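Local coordinates for polymerase X (Deinococcus radiodurans, PDB 2W9M), which probably extends DNA chains with deoxyribonucleoside triphosphates as a family X repair polymerase, and binds zinc ions in a separate C-terminal domain, at residues P239-S251 with V281-A293. Numbering follows the deposited sequence.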
ATOM      1  N   PRO A 239     -34.371 -10.827   1.733  1.00 42.59           N
ATOM      2  CA  PRO A 239     -34.994 -11.533   2.856  1.00 29.93           C
ATOM      3  C   PRO A 239     -34.014 -12.541   3.431  1.00 30.44           C
ATOM      4  O   PRO A 239     -33.148 -13.015   2.702  1.00 43.80           O
ATOM      5  CB  PRO A 239     -36.164 -12.271   2.201  1.00 43.55           C
ATOM      6  CG  PRO A 239     -36.433 -11.530   0.935  1.00 43.10           C
ATOM      7  CD  PRO A 239     -35.106 -11.028   0.473  1.00 44.01           C
ATOM      8  N   ALA A 240     -34.149 -12.867   4.713  1.00 29.92           N
ATOM      9  CA  ALA A 240     -33.226 -13.790   5.365  1.00 36.40           C
ATOM     10  C   ALA A 240     -33.030 -15.082   4.573  1.00 31.30           C
ATOM     11  O   ALA A 240     -31.952 -15.670   4.596  1.00 45.78           O
ATOM     12  CB  ALA A 240     -33.694 -14.095   6.776  1.00 27.11           C
ATOM     13  N   GLU A 241     -34.073 -15.514   3.873  1.00 35.12           N
ATOM     14  CA  GLU A 241     -34.044 -16.789   3.156  1.00 54.43           C
ATOM     15  C   GLU A 241     -33.337 -16.706   1.806  1.00 53.14           C
ATOM     16  O   GLU A 241     -33.039 -17.730   1.187  1.00 44.83           O
ATOM     17  CB  GLU A 241     -35.461 -17.326   2.954  1.00 57.49           C
ATOM     18  CG  GLU A 241     -36.201 -17.616   4.245  1.00 75.65           C
ATOM     19  CD  GLU A 241     -35.418 -18.525   5.173  1.00 84.39           C
ATOM     20  OE1 GLU A 241     -34.951 -19.594   4.719  1.00 85.48           O
ATOM     21  OE2 GLU A 241     -35.272 -18.165   6.359  1.00 76.38           O
ATOM     22  N   ALA A 242     -33.080 -15.486   1.348  1.00 47.14           N
ATOM     23  CA  ALA A 242     -32.425 -15.281   0.061  1.00 36.71           C
ATOM     24  C   ALA A 242     -31.004 -14.763   0.227  1.00 33.90           C
ATOM     25  O   ALA A 242     -30.230 -14.746  -0.733  1.00 29.42           O
ATOM     26  CB  ALA A 242     -33.235 -14.330  -0.803  1.00 35.19           C
ATOM     27  N   ARG A 243     -30.662 -14.354   1.447  1.00 32.30           N
ATOM     28  CA  ARG A 243     -29.362 -13.745   1.719  1.00 27.76           C
ATOM     29  C   ARG A 243     -28.204 -14.522   1.095  1.00 33.59           C
ATOM     30  O   ARG A 243     -27.324 -13.931   0.475  1.00 33.47           O
ATOM     31  CB  ARG A 243     -29.136 -13.564   3.223  1.00 28.57           C
ATOM     32  CG  ARG A 243     -27.687 -13.244   3.583  1.00 39.39           C
ATOM     33  CD  ARG A 243     -27.228 -11.918   2.977  1.00 26.45           C
ATOM     34  NE  ARG A 243     -27.459 -10.825   3.907  1.00 33.31           N
ATOM     35  CZ  ARG A 243     -26.527 -10.314   4.704  1.00 32.39           C
ATOM     36  NH1 ARG A 243     -25.282 -10.778   4.677  1.00 42.77           N
ATOM     37  NH2 ARG A 243     -26.840  -9.333   5.530  1.00 42.38           N
ATOM     38  N   GLY A 244     -28.211 -15.842   1.253  1.00 42.52           N
ATOM     39  CA  GLY A 244     -27.151 -16.675   0.711  1.00 36.03           C
ATOM     40  C   GLY A 244     -26.927 -16.479  -0.777  1.00 34.00           C
ATOM     41  O   GLY A 244     -25.788 -16.474  -1.236  1.00 37.60           O
ATOM     42  N   ALA A 245     -28.016 -16.319  -1.529  1.00 36.20           N
ATOM     43  CA  ALA A 245     -27.943 -16.145  -2.980  1.00 35.57           C
ATOM     44  C   ALA A 245     -27.490 -14.736  -3.333  1.00 38.32           C
ATOM     45  O   ALA A 245     -26.713 -14.537  -4.266  1.00 33.72           O
ATOM     46  CB  ALA A 245     -29.290 -16.439  -3.626  1.00 28.14           C
ATOM     47  N   LEU A 246     -27.998 -13.761  -2.586  1.00 38.58           N
ATOM     48  CA  LEU A 246     -27.586 -12.374  -2.741  1.00 32.38           C
ATOM     49  C   LEU A 246     -26.076 -12.253  -2.544  1.00 36.21           C
ATOM     50  O   LEU A 246     -25.401 -11.533  -3.274  1.00 30.36           O
ATOM     51  CB  LEU A 246     -28.318 -11.491  -1.731  1.00 30.64           C
ATOM     52  CG  LEU A 246     -28.024  -9.991  -1.786  1.00 37.43           C
ATOM     53  CD1 LEU A 246     -28.693  -9.371  -3.002  1.00 35.15           C
ATOM     54  CD2 LEU A 246     -28.488  -9.305  -0.512  1.00 32.22           C
ATOM     55  N   ASP A 247     -25.549 -12.972  -1.557  1.00 28.58           N
ATOM     56  CA  ASP A 247     -24.127 -12.917  -1.246  1.00 28.30           C
ATOM     57  C   ASP A 247     -23.273 -13.482  -2.374  1.00 34.73           C
ATOM     58  O   ASP A 247     -22.199 -12.959  -2.667  1.00 43.81           O
ATOM     59  CB  ASP A 247     -23.832 -13.634   0.069  1.00 29.52           C
ATOM     60  CG  ASP A 247     -24.362 -12.875   1.277  1.00 56.55           C
ATOM     61  OD1 ASP A 247     -24.934 -11.779   1.083  1.00 50.37           O
ATOM     62  OD2 ASP A 247     -24.208 -13.365   2.418  1.00 73.94           O
ATOM     63  N   LEU A 248     -23.751 -14.544  -3.012  1.00 40.01           N
ATOM     64  CA  LEU A 248     -23.036 -15.121  -4.144  1.00 35.77           C
ATOM     65  C   LEU A 248     -23.044 -14.166  -5.333  1.00 31.71           C
ATOM     66  O   LEU A 248     -22.004 -13.904  -5.935  1.00 35.41           O
ATOM     67  CB  LEU A 248     -23.647 -16.463  -4.552  1.00 37.15           C
ATOM     68  CG  LEU A 248     -23.273 -17.682  -3.708  1.00 37.76           C
ATOM     69  CD1 LEU A 248     -23.883 -18.932  -4.309  1.00 41.07           C
ATOM     70  CD2 LEU A 248     -21.766 -17.830  -3.619  1.00 39.39           C
ATOM     71  N   LEU A 249     -24.221 -13.643  -5.663  1.00 31.79           N
ATOM     72  CA  LEU A 249     -24.366 -12.764  -6.822  1.00 36.80           C
ATOM     73  C   LEU A 249     -23.599 -11.451  -6.684  1.00 30.27           C
ATOM     74  O   LEU A 249     -23.116 -10.911  -7.674  1.00 39.56           O
ATOM     75  CB  LEU A 249     -25.844 -12.497  -7.127  1.00 27.59           C
ATOM     76  CG  LEU A 249     -26.601 -13.692  -7.712  1.00 34.80           C
ATOM     77  CD1 LEU A 249     -28.090 -13.473  -7.633  1.00 28.35           C
ATOM     78  CD2 LEU A 249     -26.173 -13.958  -9.150  1.00 36.34           C
ATOM     79  N   ARG A 250     -23.479 -10.947  -5.459  1.00 33.87           N
ATOM     80  CA  ARG A 250     -22.768  -9.694  -5.218  1.00 29.17           C
ATOM     81  C   ARG A 250     -21.301  -9.930  -4.837  1.00 34.47           C
ATOM     82  O   ARG A 250     -20.761  -9.231  -3.983  1.00 47.91           O
ATOM     83  CB  ARG A 250     -23.457  -8.878  -4.116  1.00 19.02           C
ATOM     84  CG  ARG A 250     -24.958  -8.668  -4.290  1.00 30.63           C
ATOM     85  CD  ARG A 250     -25.294  -7.709  -5.421  1.00 33.10           C
ATOM     86  NE  ARG A 250     -24.616  -6.426  -5.272  1.00 36.19           N
ATOM     87  CZ  ARG A 250     -24.918  -5.328  -5.962  1.00 42.00           C
ATOM     88  NH1 ARG A 250     -25.900  -5.349  -6.850  1.00 39.97           N
ATOM     89  NH2 ARG A 250     -24.239  -4.206  -5.758  1.00 56.24           N
ATOM     90  N   SER A 251     -20.658 -10.906  -5.476  1.00 43.76           N
ATOM     91  CA  SER A 251     -19.269 -11.253  -5.163  1.00 36.60           C
ATOM     92  C   SER A 251     -18.171 -10.465  -5.898  1.00 44.41           C
ATOM     93  O   SER A 251     -17.186 -10.077  -5.268  1.00 64.68           O
ATOM     94  CB  SER A 251     -19.029 -12.755  -5.330  1.00 45.16           C
ATOM     95  OG  SER A 251     -19.415 -13.452  -4.164  1.00 42.11           O
ATOM     96  N   VAL A 281     -39.064 -23.273  -4.677  1.00 53.63           N
ATOM     97  CA  VAL A 281     -38.267 -22.190  -4.127  1.00 61.63           C
ATOM     98  C   VAL A 281     -37.488 -22.723  -2.933  1.00 58.80           C
ATOM     99  O   VAL A 281     -38.036 -22.870  -1.840  1.00 64.75           O
ATOM    100  CB  VAL A 281     -39.140 -21.006  -3.682  1.00 63.92           C
ATOM    101  CG1 VAL A 281     -38.330 -20.044  -2.824  1.00 40.22           C
ATOM    102  CG2 VAL A 281     -39.720 -20.296  -4.895  1.00 63.04           C
ATOM    103  N   LEU A 282     -36.213 -23.028  -3.149  1.00 41.90           N
ATOM    104  CA  LEU A 282     -35.370 -23.568  -2.087  1.00 62.31           C
ATOM    105  C   LEU A 282     -34.847 -22.466  -1.164  1.00 53.45           C
ATOM    106  O   LEU A 282     -34.321 -21.457  -1.630  1.00 53.45           O
ATOM    107  CB  LEU A 282     -34.203 -24.352  -2.689  1.00 50.63           C
ATOM    108  CG  LEU A 282     -34.565 -25.271  -3.857  1.00 52.28           C
ATOM    109  CD1 LEU A 282     -33.318 -25.897  -4.458  1.00 50.07           C
ATOM    110  CD2 LEU A 282     -35.545 -26.343  -3.411  1.00 67.90           C
ATOM    111  N   PRO A 283     -34.999 -22.657   0.156  1.00 53.94           N
ATOM    112  CA  PRO A 283     -34.482 -21.700   1.137  1.00 51.09           C
ATOM    113  C   PRO A 283     -32.971 -21.568   1.011  1.00 55.60           C
ATOM    114  O   PRO A 283     -32.264 -22.575   0.964  1.00 40.10           O
ATOM    115  CB  PRO A 283     -34.846 -22.345   2.477  1.00 53.65           C
ATOM    116  CG  PRO A 283     -35.980 -23.263   2.164  1.00 52.86           C
ATOM    117  CD  PRO A 283     -35.691 -23.787   0.797  1.00 53.94           C
ATOM    118  N   THR A 284     -32.486 -20.332   0.958  1.00 52.01           N
ATOM    119  CA  THR A 284     -31.068 -20.071   0.764  1.00 51.59           C
ATOM    120  C   THR A 284     -30.559 -19.043   1.777  1.00 51.20           C
ATOM    121  O   THR A 284     -30.370 -17.871   1.447  1.00 59.76           O
ATOM    122  CB  THR A 284     -30.799 -19.588  -0.677  1.00 44.94           C
ATOM    123  OG1 THR A 284     -30.892 -20.698  -1.578  1.00 50.08           O
ATOM    124  CG2 THR A 284     -29.420 -18.988  -0.788  1.00 64.57           C
ATOM    125  N   PRO A 285     -30.349 -19.479   3.028  1.00 44.70           N
ATOM    126  CA  PRO A 285     -29.926 -18.580   4.109  1.00 42.88           C
ATOM    127  C   PRO A 285     -28.436 -18.251   4.051  1.00 42.61           C
ATOM    128  O   PRO A 285     -28.034 -17.170   4.483  1.00 42.79           O
ATOM    129  CB  PRO A 285     -30.224 -19.389   5.381  1.00 51.86           C
ATOM    130  CG  PRO A 285     -31.025 -20.598   4.928  1.00 41.82           C
ATOM    131  CD  PRO A 285     -30.612 -20.840   3.518  1.00 45.38           C
ATOM    132  N   THR A 286     -27.635 -19.173   3.522  1.00 48.99           N
ATOM    133  CA  THR A 286     -26.186 -19.016   3.492  1.00 43.29           C
ATOM    134  C   THR A 286     -25.625 -19.414   2.135  1.00 46.67           C
ATOM    135  O   THR A 286     -26.221 -20.227   1.427  1.00 47.25           O
ATOM    136  CB  THR A 286     -25.516 -19.887   4.574  1.00 52.81           C
ATOM    137  OG1 THR A 286     -25.937 -19.448   5.870  1.00 52.99           O
ATOM    138  CG2 THR A 286     -23.992 -19.804   4.484  1.00 59.68           C
ATOM    139  N   GLU A 287     -24.483 -18.835   1.775  1.00 37.77           N
ATOM    140  CA  GLU A 287     -23.778 -19.234   0.564  1.00 38.30           C
ATOM    141  C   GLU A 287     -23.636 -20.751   0.507  1.00 41.23           C
ATOM    142  O   GLU A 287     -23.958 -21.380  -0.502  1.00 42.20           O
ATOM    143  CB  GLU A 287     -22.390 -18.595   0.508  1.00 38.43           C
ATOM    144  CG  GLU A 287     -22.385 -17.110   0.196  1.00 43.17           C
ATOM    145  CD  GLU A 287     -21.007 -16.609  -0.212  1.00 51.40           C
ATOM    146  OE1 GLU A 287     -19.997 -17.105   0.336  1.00 52.47           O
ATOM    147  OE2 GLU A 287     -20.935 -15.720  -1.088  1.00 43.00           O
ATOM    148  N   ALA A 288     -23.156 -21.335   1.601  1.00 49.01           N
ATOM    149  CA  ALA A 288     -22.892 -22.772   1.658  1.00 49.53           C
ATOM    150  C   ALA A 288     -24.087 -23.600   1.192  1.00 47.77           C
ATOM    151  O   ALA A 288     -23.923 -24.640   0.551  1.00 41.81           O
ATOM    152  CB  ALA A 288     -22.483 -23.178   3.064  1.00 35.27           C
ATOM    153  N   VAL A 289     -25.286 -23.134   1.521  1.00 38.35           N
ATOM    154  CA  VAL A 289     -26.507 -23.850   1.170  1.00 36.95           C
ATOM    155  C   VAL A 289     -26.725 -23.888  -0.345  1.00 52.32           C
ATOM    156  O   VAL A 289     -27.150 -24.907  -0.892  1.00 55.25           O
ATOM    157  CB  VAL A 289     -27.738 -23.235   1.863  1.00 41.72           C
ATOM    158  CG1 VAL A 289     -28.980 -24.034   1.541  1.00 38.98           C
ATOM    159  CG2 VAL A 289     -27.523 -23.167   3.367  1.00 40.71           C
ATOM    160  N   VAL A 290     -26.430 -22.781  -1.022  1.00 48.99           N
ATOM    161  CA  VAL A 290     -26.561 -22.714  -2.476  1.00 39.17           C
ATOM    162  C   VAL A 290     -25.626 -23.702  -3.159  1.00 45.75           C
ATOM    163  O   VAL A 290     -26.016 -24.390  -4.100  1.00 46.08           O
ATOM    164  CB  VAL A 290     -26.260 -21.307  -3.018  1.00 33.16           C
ATOM    165  CG1 VAL A 290     -26.415 -21.274  -4.526  1.00 35.21           C
ATOM    166  CG2 VAL A 290     -27.171 -20.298  -2.381  1.00 38.34           C
ATOM    167  N   PHE A 291     -24.385 -23.763  -2.689  1.00 47.16           N
ATOM    168  CA  PHE A 291     -23.417 -24.706  -3.238  1.00 48.00           C
ATOM    169  C   PHE A 291     -23.896 -26.146  -3.054  1.00 55.01           C
ATOM    170  O   PHE A 291     -23.808 -26.955  -3.976  1.00 64.63           O
ATOM    171  CB  PHE A 291     -22.040 -24.517  -2.597  1.00 45.39           C
ATOM    172  CG  PHE A 291     -21.267 -23.345  -3.139  1.00 46.56           C
ATOM    173  CD1 PHE A 291     -21.106 -22.191  -2.385  1.00 44.48           C
ATOM    174  CD2 PHE A 291     -20.693 -23.402  -4.398  1.00 44.76           C
ATOM    175  CE1 PHE A 291     -20.389 -21.114  -2.878  1.00 40.63           C
ATOM    176  CE2 PHE A 291     -19.975 -22.324  -4.900  1.00 45.20           C
ATOM    177  CZ  PHE A 291     -19.822 -21.180  -4.137  1.00 41.07           C
ATOM    178  N   HIS A 292     -24.400 -26.462  -1.864  1.00 49.03           N
ATOM    179  CA  HIS A 292     -24.932 -27.798  -1.594  1.00 61.44           C
ATOM    180  C   HIS A 292     -26.064 -28.146  -2.552  1.00 56.41           C
ATOM    181  O   HIS A 292     -26.140 -29.265  -3.054  1.00 60.84           O
ATOM    182  CB  HIS A 292     -25.426 -27.916  -0.152  1.00 55.46           C
ATOM    183  CG  HIS A 292     -24.363 -28.320   0.821  1.00 82.17           C
ATOM    184  ND1 HIS A 292     -23.850 -27.458   1.767  1.00 83.70           N
ATOM    185  CD2 HIS A 292     -23.716 -29.498   0.995  1.00 95.54           C
ATOM    186  CE1 HIS A 292     -22.935 -28.088   2.483  1.00 79.91           C
ATOM    187  NE2 HIS A 292     -22.834 -29.326   2.034  1.00104.86           N
ATOM    188  N   ALA A 293     -26.938 -27.177  -2.801  1.00 50.41           N
ATOM    189  CA  ALA A 293     -28.105 -27.384  -3.655  1.00 50.91           C
ATOM    190  C   ALA A 293     -27.733 -27.646  -5.113  1.00 47.09           C
ATOM    191  O   ALA A 293     -28.466 -28.317  -5.837  1.00 55.64           O
ATOM    192  CB  ALA A 293     -29.049 -26.193  -3.554  1.00 50.86           C
TER
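Pro283 brings its CB within 3.6 Å of Glu241 OE1; in this family X polymerase, helix 243-249, which follows strand 231-238, packs here against the turn and helix that come after the small antiparallel sheet of the thumb region. At Thr284 the backbone tie is the bond from Gly244 N to Thr284 O at 3.0 Å, the donor tilted 33° from the carbonyl plane; a second bond, from Thr284 N to Glu241 O, is doubtful. A chi1 of -75° puts Thr284 OG1 beside the backbone N and turns CG2 anti to it, toward the start of the helix, 3.8 Å from Ala245 CB. Thr286 then passes so near Gly244, CA to CA 3.8 Å, that a CB on Gly244 would run into Thr286 O and Thr284 CG2. From Thr286 the chain enters helix 287-293, nearly perpendicular to helix 243-249 at 88°. Glu287, extended beyond CG, slides past Asp247 CB and Leu248, its carboxylate held by salt bridges, OE2 to Arg304 and OE1 to Arg189, so a buried charge is probably compensated. Val290 meets Leu248 tip to tip, CG1 to CD1 at 3.5 Å. At Leu248, an alanine would probably open a gap facing Val290 CG1 and Phe291 CE1 and weaken the apolar join of the two helices. Phe255 of helix 253-264 also touches both Leu248 and Phe291, and the latter's ring atom CE1 lies 3.6 Å from Leu248 CD2.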